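Local coordinates for putative methyl-accepting chemotaxis signal transduction protein (Campylobacter jejuni, PDB 6W3R) that probably senses small amino-acid-like ligands through a periplasmic double-Cache (dCache) region and passes the signal on to the chemotaxis machinery, at residues Ile141-Ala146 with Val159-Glu164; Ala78-Leu83 with Val90-Lys95; Gly175-Phe180 with Ala188-Glu193. One frame throughout, in Å; residues are numbered along the deposited sequence.

Contact 1 of 3, residues Ile141-Ala146 with Val159-Glu164; sequences ITYSKA and VDIPSE. With I2M (3-methyl-L-alloisoleucine), chain C.
Thr-142 and Asp-160 stand side by side and point the same way, a non-hydrogen-bonded pair on antiparallel strands, with their polar ends on the ligand side of the sheet. The hydroxyl OG1 of Thr-142 donates to OD1 of Asp-160 at 2.6 Å, approaching from above the carboxylate, 50° out of its plane. Both side chains place their reaching atom beside the backbone N (chi1 -63° for OG1 of Thr-142, -68° for CG of Asp-160), and these similar torsions send hydroxyl and carboxylate out on the same side, close enough for the bond. The second oxygen, OD2 of Asp-160, accepts from the amino nitrogen N of the bound I2M (3-methyl-L-alloisoleucine) at 2.7 Å.

The other face is mostly apolar. Tyr-143 lays its ring obliquely against Ile-161, CE1 meeting CG1 of Ile-161 at 3.7 Å, while its CB sits 4.4 Å from CB of Val-159. The ring reaches toward helix 4-49, where its hydroxyl bonds Asn-36. Between the two faces, Ile-141 pairs with Ile-161 and Tyr-143 with Val-159 through reciprocal backbone bonds.

Asp-160 OD1 is also bonded by Tyr-82, and OD2 by Asn-80. Each carboxylate oxygen therefore has at least two partners, which fix the rotation of the group. The buried acid is probably ionised and pairs with the ligand's ammonium, as in amino-acid-binding Cache domains.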
loop_
_atom_site.group_PDB
_atom_site.type_symbol
_atom_site.label_atom_id
_atom_site.label_comp_id
_atom_site.label_asym_id
_atom_site.label_seq_id
_atom_site.Cartn_x
_atom_site.Cartn_y
_atom_site.Cartn_z
ATOM N N ILE A 141 4.697 3.715 -2.152
ATOM C CA ILE A 141 3.705 2.976 -2.934
ATOM C C ILE A 141 3.159 3.988 -3.939
ATOM O O ILE A 141 2.802 5.131 -3.554
ATOM C CB ILE A 141 2.583 2.494 -2.003
ATOM C CG1 ILE A 141 3.187 1.489 -1.021
ATOM C CG2 ILE A 141 1.460 1.834 -2.813
ATOM C CD1 ILE A 141 2.278 1.193 0.170
ATOM N N THR A 142 3.154 3.586 -5.204
ATOM C CA THR A 142 2.687 4.460 -6.284
ATOM C C THR A 142 1.342 3.979 -6.771
ATOM O O THR A 142 1.167 2.783 -7.042
ATOM C CB THR A 142 3.744 4.549 -7.419
ATOM O OG1 THR A 142 4.950 5.153 -6.907
ATOM C CG2 THR A 142 3.215 5.342 -8.619
ATOM N N TYR A 143 0.436 4.935 -6.923
ATOM C CA TYR A 143 -0.864 4.752 -7.540
ATOM C C TYR A 143 -0.778 5.444 -8.893
ATOM O O TYR A 143 -0.482 6.624 -8.955
ATOM C CB TYR A 143 -1.958 5.372 -6.673
ATOM C CG TYR A 143 -1.988 4.816 -5.270
ATOM C CD1 TYR A 143 -1.095 5.293 -4.311
ATOM C CD2 TYR A 143 -2.822 3.761 -4.915
ATOM C CE1 TYR A 143 -1.047 4.724 -3.035
ATOM C CE2 TYR A 143 -2.741 3.169 -3.674
ATOM C CZ TYR A 143 -1.859 3.636 -2.734
ATOM O OH TYR A 143 -1.785 3.113 -1.448
ATOM N N SER A 144 -1.034 4.706 -9.963
ATOM C CA SER A 144 -0.984 5.287 -11.295
ATOM C C SER A 144 -2.248 5.041 -12.110
ATOM O O SER A 144 -2.967 4.076 -11.846
ATOM C CB SER A 144 0.244 4.834 -12.073
ATOM O OG SER A 144 0.259 3.449 -12.308
ATOM N N LYS A 145 -2.532 5.925 -13.048
ATOM C CA LYS A 145 -3.767 5.860 -13.817
ATOM C C LYS A 145 -3.543 6.582 -15.164
ATOM O O LYS A 145 -3.139 7.744 -15.198
ATOM C CB LYS A 145 -4.895 6.549 -13.032
ATOM C CG LYS A 145 -6.294 6.482 -13.632
ATOM C CD LYS A 145 -6.755 5.064 -13.751
ATOM C CE LYS A 145 -8.281 4.971 -13.810
ATOM N NZ LYS A 145 -8.795 5.369 -15.136
ATOM N N ALA A 146 -3.832 5.874 -16.248
ATOM C CA ALA A 146 -3.789 6.483 -17.576
ATOM C C ALA A 146 -5.015 7.374 -17.721
ATOM O O ALA A 146 -6.143 6.963 -17.435
ATOM C CB ALA A 146 -3.751 5.409 -18.641
ATOM N N VAL A 159 0.928 9.007 -8.258
ATOM C CA VAL A 159 0.888 9.548 -6.902
ATOM C C VAL A 159 1.740 8.634 -6.006
ATOM O O VAL A 159 1.507 7.407 -5.935
ATOM C CB VAL A 159 -0.568 9.536 -6.371
ATOM C CG1 VAL A 159 -0.590 9.974 -4.892
ATOM C CG2 VAL A 159 -1.472 10.399 -7.208
ATOM N N ASP A 160 2.774 9.178 -5.377
ATOM C CA ASP A 160 3.640 8.425 -4.513
ATOM C C ASP A 160 3.301 8.752 -3.070
ATOM O O ASP A 160 3.431 9.922 -2.630
ATOM C CB ASP A 160 5.106 8.861 -4.711
ATOM C CG ASP A 160 5.680 8.488 -6.059
ATOM O OD1 ASP A 160 5.070 7.728 -6.850
ATOM O OD2 ASP A 160 6.821 8.903 -6.371
ATOM N N ILE A 161 2.983 7.723 -2.301
ATOM C CA ILE A 161 2.709 7.837 -0.896
ATOM C C ILE A 161 3.816 7.036 -0.158
ATOM O O ILE A 161 4.065 5.879 -0.475
ATOM C CB ILE A 161 1.334 7.228 -0.563
ATOM C CG1 ILE A 161 0.201 7.819 -1.407
ATOM C CG2 ILE A 161 1.034 7.370 0.924
ATOM C CD1 ILE A 161 -0.004 9.286 -1.168
ATOM N N PRO A 162 4.426 7.618 0.893
ATOM C CA PRO A 162 5.476 6.889 1.608
ATOM C C PRO A 162 4.895 5.596 2.161
ATOM O O PRO A 162 3.836 5.623 2.819
ATOM C CB PRO A 162 5.830 7.828 2.740
ATOM C CG PRO A 162 5.499 9.198 2.229
ATOM C CD PRO A 162 4.240 8.979 1.433
ATOM N N SER A 163 5.627 4.493 1.963
ATOM C CA SER A 163 5.191 3.212 2.503
ATOM C C SER A 163 5.200 3.235 4.021
ATOM O O SER A 163 4.401 2.533 4.653
ATOM C CB SER A 163 6.023 2.039 1.974
ATOM O OG SER A 163 7.369 2.289 2.190
ATOM N N GLU A 164 6.012 4.097 4.598
ATOM C CA GLU A 164 6.021 4.297 6.046
ATOM C C GLU A 164 4.632 4.658 6.576
ATOM O O GLU A 164 4.309 4.385 7.750
ATOM C CB GLU A 164 7.068 5.349 6.465
ATOM C CG GLU A 164 7.290 5.466 7.963
ATOM C CD GLU A 164 8.288 6.552 8.306
ATOM O OE1 GLU A 164 8.794 7.169 7.358
ATOM O OE2 GLU A 164 8.562 6.786 9.505
HETATM N N I2M C . 8.708 7.682 -7.922
HETATM C CA I2M C . 8.716 7.699 -9.400
HETATM C CB I2M C . 9.076 9.042 -10.054
HETATM C CG3 I2M C . 8.439 10.118 -9.170
HETATM C CG2 I2M C . 10.588 9.277 -10.168
HETATM C CG1 I2M C . 8.476 9.038 -11.498
HETATM C CD1 I2M C . 8.488 10.388 -12.237
HETATM C C I2M C . 9.771 6.693 -9.881
HETATM O O I2M C . 10.672 6.382 -9.069
HETATM O OXT I2M C . 9.668 6.177 -11.033
#

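Contact 2 of 3, residues Ala78-Leu83 with Val90-Lys95; sequences ALNVYL and VLLSQK. With I2M (3-methyl-L-alloisoleucine), chain C.
One wall of the amino-acid pocket in this Cache domain is built in part by an antiparallel hairpin, strands 80-84 and 90-94, whose Asn-80, Tyr-82 and Leu-92 side chains share the ligand-facing side. Tyr-82 lies against the hydrocarbon part of 3-methyl-L-alloisoleucine: the ligand methyl CG3 sits over one face of the ring, offset toward its rim, 3.6 Å from CE1 of Tyr-82. The tyrosine CG stands between backbone N and carbonyl carbon (chi1 48°), which carries the ring off the partner strand and to the ligand. At the root of the side chain, CB of Tyr-82 touches CG2 of Val-90 at 3.7 Å and, from another direction, CD1 of Leu-92 at 4.0 Å. Val-90 also extends CG1 to 4.0 Å from the ligand's CD1.

Asn-80 runs alongside Gln-94, with their amide planes nearly perpendicular (87°). Its OD1 packs 3.2 Å from CB of Gln-94 and is buried without a polar partner, whereas ND2 of Asn-80 comes within 4.0 Å of the ligand's CG3. Backbone bonds join Val-81 to Ser-93 and Leu-83 to Leu-91 in both directions, and the N of Lys-95 donates to O of Leu-79 at 3.0 Å. Leu-79 and Asn-80 together oppose Asp-160 in a classic beta bulge.

On the other face, Val-81 and Leu-91 pack on helix 58-76, and Ser-93 bonds Arg-73 from the same helix. Strand 103-105 flanks the hairpin beyond 90-94, and strand 152-162 borders it beyond 80-84.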
loop_
_atom_site.group_PDB
_atom_site.type_symbol
_atom_site.label_atom_id
_atom_site.label_comp_id
_atom_site.label_asym_id
_atom_site.label_seq_id
_atom_site.Cartn_x
_atom_site.Cartn_y
_atom_site.Cartn_z
ATOM N N ALA A 78 1.181 13.997 0.019
ATOM C CA ALA A 78 1.873 13.012 -0.816
ATOM C C ALA A 78 3.333 13.441 -1.040
ATOM O O ALA A 78 3.678 14.620 -0.892
ATOM C CB ALA A 78 1.152 12.837 -2.148
ATOM N N LEU A 79 4.171 12.480 -1.395
ATOM C CA LEU A 79 5.584 12.751 -1.627
ATOM C C LEU A 79 5.769 13.355 -3.021
ATOM O O LEU A 79 6.472 14.331 -3.185
ATOM C CB LEU A 79 6.386 11.457 -1.467
ATOM C CG LEU A 79 7.869 11.726 -1.305
ATOM C CD1 LEU A 79 8.168 12.437 0.042
ATOM C CD2 LEU A 79 8.631 10.413 -1.436
ATOM N N ASN A 80 5.173 12.728 -4.028
ATOM C CA ASN A 80 5.248 13.175 -5.433
ATOM C C ASN A 80 3.901 12.966 -6.097
ATOM O O ASN A 80 3.264 11.934 -5.822
ATOM C CB ASN A 80 6.269 12.394 -6.279
ATOM C CG ASN A 80 7.693 12.494 -5.745
ATOM O OD1 ASN A 80 8.276 13.578 -5.667
ATOM N ND2 ASN A 80 8.264 11.338 -5.387
ATOM N N VAL A 81 3.475 13.914 -6.920
ATOM C CA VAL A 81 2.304 13.784 -7.773
ATOM C C VAL A 81 2.729 14.290 -9.158
ATOM O O VAL A 81 3.303 15.367 -9.307
ATOM C CB VAL A 81 1.136 14.583 -7.205
ATOM C CG1 VAL A 81 -0.071 14.520 -8.100
ATOM C CG2 VAL A 81 0.760 14.120 -5.825
ATOM N N TYR A 82 2.389 13.553 -10.204
ATOM C CA TYR A 82 3.014 13.767 -11.478
ATOM C C TYR A 82 2.215 13.279 -12.645
ATOM O O TYR A 82 1.374 12.385 -12.493
ATOM C CB TYR A 82 4.436 13.138 -11.500
ATOM C CG TYR A 82 4.517 11.727 -10.977
ATOM C CD1 TYR A 82 4.668 11.482 -9.624
ATOM C CD2 TYR A 82 4.545 10.661 -11.829
ATOM C CE1 TYR A 82 4.812 10.178 -9.119
ATOM C CE2 TYR A 82 4.658 9.356 -11.347
ATOM C CZ TYR A 82 4.911 9.134 -9.984
ATOM O OH TYR A 82 5.044 7.854 -9.512
ATOM N N LEU A 83 2.574 13.772 -13.826
ATOM C CA LEU A 83 1.921 13.357 -15.057
ATOM C C LEU A 83 2.950 13.042 -16.116
ATOM O O LEU A 83 3.663 13.929 -16.545
ATOM C CB LEU A 83 0.924 14.380 -15.587
ATOM C CG LEU A 83 0.154 14.025 -16.871
ATOM C CD1 LEU A 83 -0.808 12.858 -16.653
ATOM C CD2 LEU A 83 -0.610 15.251 -17.370
ATOM N N VAL A 90 7.982 14.118 -17.816
ATOM C CA VAL A 90 7.036 14.044 -16.696
ATOM C C VAL A 90 6.931 15.394 -15.995
ATOM O O VAL A 90 7.942 16.037 -15.642
ATOM C CB VAL A 90 7.400 12.923 -15.707
ATOM C CG1 VAL A 90 8.812 13.084 -15.143
ATOM C CG2 VAL A 90 6.400 12.851 -14.576
ATOM N N LEU A 91 5.693 15.836 -15.815
ATOM C CA LEU A 91 5.433 17.021 -14.999
ATOM C C LEU A 91 5.364 16.592 -13.547
ATOM O O LEU A 91 4.477 15.813 -13.160
ATOM C CB LEU A 91 4.124 17.692 -15.428
ATOM C CG LEU A 91 3.808 18.987 -14.652
ATOM C CD1 LEU A 91 4.802 20.110 -14.913
ATOM C CD2 LEU A 91 2.395 19.437 -14.936
ATOM N N LEU A 92 6.301 17.078 -12.748
ATOM C CA LEU A 92 6.513 16.591 -11.412
ATOM C C LEU A 92 6.271 17.648 -10.361
ATOM O O LEU A 92 6.976 18.666 -10.313
ATOM C CB LEU A 92 7.955 16.095 -11.300
ATOM C CG LEU A 92 8.399 15.563 -9.946
ATOM C CD1 LEU A 92 7.574 14.401 -9.416
ATOM C CD2 LEU A 92 9.880 15.204 -9.965
ATOM N N SER A 93 5.381 17.359 -9.415
ATOM C CA SER A 93 5.221 18.146 -8.188
ATOM C C SER A 93 5.759 17.331 -7.049
ATOM O O SER A 93 5.255 16.257 -6.746
ATOM C CB SER A 93 3.732 18.471 -7.963
ATOM O OG SER A 93 3.524 19.212 -6.801
ATOM N N GLN A 94 6.852 17.810 -6.479
ATOM C CA GLN A 94 7.554 17.039 -5.469
ATOM C C GLN A 94 7.607 17.828 -4.185
ATOM O O GLN A 94 7.685 19.075 -4.155
ATOM C CB GLN A 94 8.981 16.666 -5.922
ATOM C CG GLN A 94 9.846 17.842 -6.205
ATOM C CD GLN A 94 11.299 17.455 -6.372
ATOM O OE1 GLN A 94 11.807 17.335 -7.470
ATOM N NE2 GLN A 94 11.940 17.216 -5.279
ATOM N N LYS A 95 7.549 17.088 -3.087
ATOM C CA LYS A 95 7.782 17.681 -1.786
ATOM C C LYS A 95 9.214 18.232 -1.674
ATOM O O LYS A 95 10.151 17.695 -2.274
ATOM C CB LYS A 95 7.495 16.632 -0.694
ATOM C CG LYS A 95 7.244 17.205 0.695
ATOM C CD LYS A 95 6.837 16.108 1.663
ATOM C CE LYS A 95 6.386 16.714 2.981
ATOM N NZ LYS A 95 5.879 15.625 3.854
HETATM N N I2M C . 8.708 7.682 -7.922
HETATM C CA I2M C . 8.716 7.699 -9.400
HETATM C CB I2M C . 9.076 9.042 -10.054
HETATM C CG3 I2M C . 8.439 10.118 -9.170
HETATM C CG2 I2M C . 10.588 9.277 -10.168
HETATM C CG1 I2M C . 8.476 9.038 -11.498
HETATM C CD1 I2M C . 8.488 10.388 -12.237
HETATM C C I2M C . 9.771 6.693 -9.881
HETATM O O I2M C . 10.672 6.382 -9.069
HETATM O OXT I2M C . 9.668 6.177 -11.033
#

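Contact 3 of 3, residues Gly175-Phe180 with Ala188-Glu193; sequences GNTFLF and AATNKE. With NA (sodium ion), chain G.
Thr-190 sets its methyl against the carbonyl oxygen of Gly-175, with CG2 3.4 Å from O of Gly-175, and crosses the side chain of Thr-177 obliquely. A sodium ion is bound by OG1 of Thr-190 at 2.3 Å, by OG1 of Thr-177 at 2.4 Å and by O of Gly-175 at 2.4 Å; Thr-173 and Pro-174 complete the site. Thr-177 presents its hydroxyl from between the backbone N and the carbonyl carbon (chi1 59°), whereas OG1 of Thr-190 lies beside its own N. Both hydroxyls have a further partner, Thr-25 for Thr-177 and O of Ala-171 for Thr-190.

Next to the ion, N of Thr-190 donates almost straight to O of Thr-177 at 3.1 Å, and one water bridges O of Thr-177, OD1 of Asn-176 and N of Asn-191. ND2 of Asn-176 bonds O of Thr-241. Farther along, Leu-179 and Ala-188 exchange backbone bonds, and CB of Phe-178 rests 3.8 Å from CB of Ala-189.

O of Gly-175 and OG1 of Thr-190, 3.3 Å apart, are not hydrogen-bonded to each other but both bind the ion, whose positive charge probably draws the two segments together at the open end of the hairpin.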
loop_
_atom_site.group_PDB
_atom_site.type_symbol
_atom_site.label_atom_id
_atom_site.label_comp_id
_atom_site.label_asym_id
_atom_site.label_seq_id
_atom_site.Cartn_x
_atom_site.Cartn_y
_atom_site.Cartn_z
ATOM N N GLY A 175 -3.241 -5.629 19.180
ATOM C CA GLY A 175 -2.848 -6.996 18.868
ATOM C C GLY A 175 -1.458 -7.136 18.272
ATOM O O GLY A 175 -0.890 -6.215 17.659
ATOM N N ASN A 176 -0.948 -8.356 18.361
ATOM C CA ASN A 176 0.347 -8.676 17.814
ATOM C C ASN A 176 0.183 -9.020 16.344
ATOM O O ASN A 176 0.283 -10.191 15.931
ATOM C CB ASN A 176 0.996 -9.826 18.575
ATOM C CG ASN A 176 2.346 -10.189 18.023
ATOM O OD1 ASN A 176 3.166 -9.303 17.732
ATOM N ND2 ASN A 176 2.617 -11.476 17.923
ATOM N N THR A 177 -0.130 -7.991 15.570
ATOM C CA THR A 177 -0.432 -8.154 14.150
ATOM C C THR A 177 0.761 -7.647 13.325
ATOM O O THR A 177 1.552 -6.801 13.748
ATOM C CB THR A 177 -1.717 -7.398 13.733
ATOM O OG1 THR A 177 -1.576 -5.988 14.018
ATOM C CG2 THR A 177 -2.926 -7.979 14.416
ATOM N N PHE A 178 0.876 -8.183 12.128
ATOM C CA PHE A 178 1.988 -7.911 11.219
ATOM C C PHE A 178 1.615 -8.224 9.773
ATOM O O PHE A 178 0.596 -8.897 9.521
ATOM C CB PHE A 178 3.306 -8.575 11.684
ATOM C CG PHE A 178 3.187 -10.025 12.055
ATOM C CD1 PHE A 178 2.674 -10.401 13.303
ATOM C CD2 PHE A 178 3.584 -11.021 11.177
ATOM C CE1 PHE A 178 2.610 -11.739 13.666
ATOM C CE2 PHE A 178 3.572 -12.359 11.557
ATOM C CZ PHE A 178 3.033 -12.724 12.784
ATOM N N LEU A 179 2.360 -7.659 8.826
ATOM C CA LEU A 179 2.116 -7.820 7.405
ATOM C C LEU A 179 3.434 -8.288 6.779
ATOM O O LEU A 179 4.495 -7.683 7.006
ATOM C CB LEU A 179 1.812 -6.475 6.735
ATOM C CG LEU A 179 0.508 -5.770 6.731
ATOM C CD1 LEU A 179 0.596 -4.631 5.727
ATOM C CD2 LEU A 179 -0.587 -6.756 6.386
ATOM N N PHE A 180 3.229 -9.135 5.783
ATOM C CA PHE A 180 4.223 -9.545 4.812
ATOM C C PHE A 180 3.867 -8.951 3.465
ATOM O O PHE A 180 2.702 -8.920 3.092
ATOM C CB PHE A 180 4.243 -11.077 4.668
ATOM C CG PHE A 180 4.654 -11.799 5.934
ATOM C CD1 PHE A 180 5.997 -11.976 6.262
ATOM C CD2 PHE A 180 3.706 -12.228 6.818
ATOM C CE1 PHE A 180 6.364 -12.608 7.434
ATOM C CE2 PHE A 180 4.068 -12.860 7.999
ATOM C CZ PHE A 180 5.386 -13.018 8.321
ATOM N N ALA A 188 5.417 -4.774 7.945
ATOM C CA ALA A 188 4.970 -3.924 9.038
ATOM C C ALA A 188 4.665 -4.789 10.249
ATOM O O ALA A 188 4.280 -5.929 10.096
ATOM C CB ALA A 188 3.699 -3.168 8.612
ATOM N N ALA A 189 4.684 -4.201 11.447
ATOM C CA ALA A 189 4.393 -4.934 12.684
ATOM C C ALA A 189 4.121 -3.988 13.838
ATOM O O ALA A 189 4.862 -3.014 14.014
ATOM C CB ALA A 189 5.574 -5.827 13.067
ATOM N N THR A 190 3.171 -4.368 14.683
ATOM C CA THR A 190 2.971 -3.736 15.947
ATOM C C THR A 190 4.189 -3.841 16.866
ATOM O O THR A 190 4.577 -2.823 17.452
ATOM C CB THR A 190 1.702 -4.283 16.614
ATOM O OG1 THR A 190 0.560 -3.840 15.867
ATOM C CG2 THR A 190 1.560 -3.823 18.048
ATOM N N ASN A 191 4.823 -5.017 16.916
ATOM C CA ASN A 191 6.002 -5.171 17.732
ATOM C C ASN A 191 7.175 -5.030 16.773
ATOM O O ASN A 191 7.452 -5.909 15.960
ATOM C CB ASN A 191 6.110 -6.495 18.418
ATOM C CG ASN A 191 7.330 -6.538 19.400
ATOM O OD1 ASN A 191 8.393 -5.901 19.186
ATOM N ND2 ASN A 191 7.142 -7.202 20.521
ATOM N N LYS A 192 7.864 -3.911 16.915
ATOM C CA LYS A 192 8.953 -3.532 16.010
ATOM C C LYS A 192 10.089 -4.569 15.914
ATOM O O LYS A 192 10.760 -4.639 14.876
ATOM C CB LYS A 192 9.504 -2.143 16.363
ATOM C CG LYS A 192 10.303 -2.019 17.651
ATOM C CD LYS A 192 10.829 -0.593 17.816
ATOM C CE LYS A 192 11.586 -0.397 19.127
ATOM N NZ LYS A 192 12.088 0.999 19.296
ATOM N N GLU A 193 10.198 -5.461 16.889
ATOM C CA GLU A 193 11.227 -6.505 16.799
ATOM C C GLU A 193 10.997 -7.524 15.682
ATOM O O GLU A 193 11.942 -8.123 15.162
ATOM C CB GLU A 193 11.415 -7.221 18.137
ATOM C CG GLU A 193 11.844 -6.265 19.244
ATOM C CD GLU A 193 12.075 -6.960 20.575
ATOM O OE1 GLU A 193 12.942 -7.876 20.640
ATOM O OE2 GLU A 193 11.406 -6.552 21.552
HETATM NA NA NA G . -1.592 -4.592 16.012
HETATM O O HOH W 1 3.453 -7.323 15.810
#

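In the fold
From the N terminus, the long helix 4-49 and then helix 58-76 lead into contact 2, which closes the short 80-84/90-94 hairpin. Contact 1 follows, closing the 139-149/152-162 hairpin, and contact 3 closes the 177-180/186-189 hairpin last; the three lie in series, none crossing or enclosing another. Contacts 1 and 2 share one six-stranded sheet, where strands 152-162 and 80-84 are neighbours, so residues far apart in sequence come together around one ligand. Helix 163-172 then carries the chain to the second sheet, whose edge holds contact 3. Contacts 2 and 3 lie on opposite sides of the chain's centre, about 31 Å apart between centres.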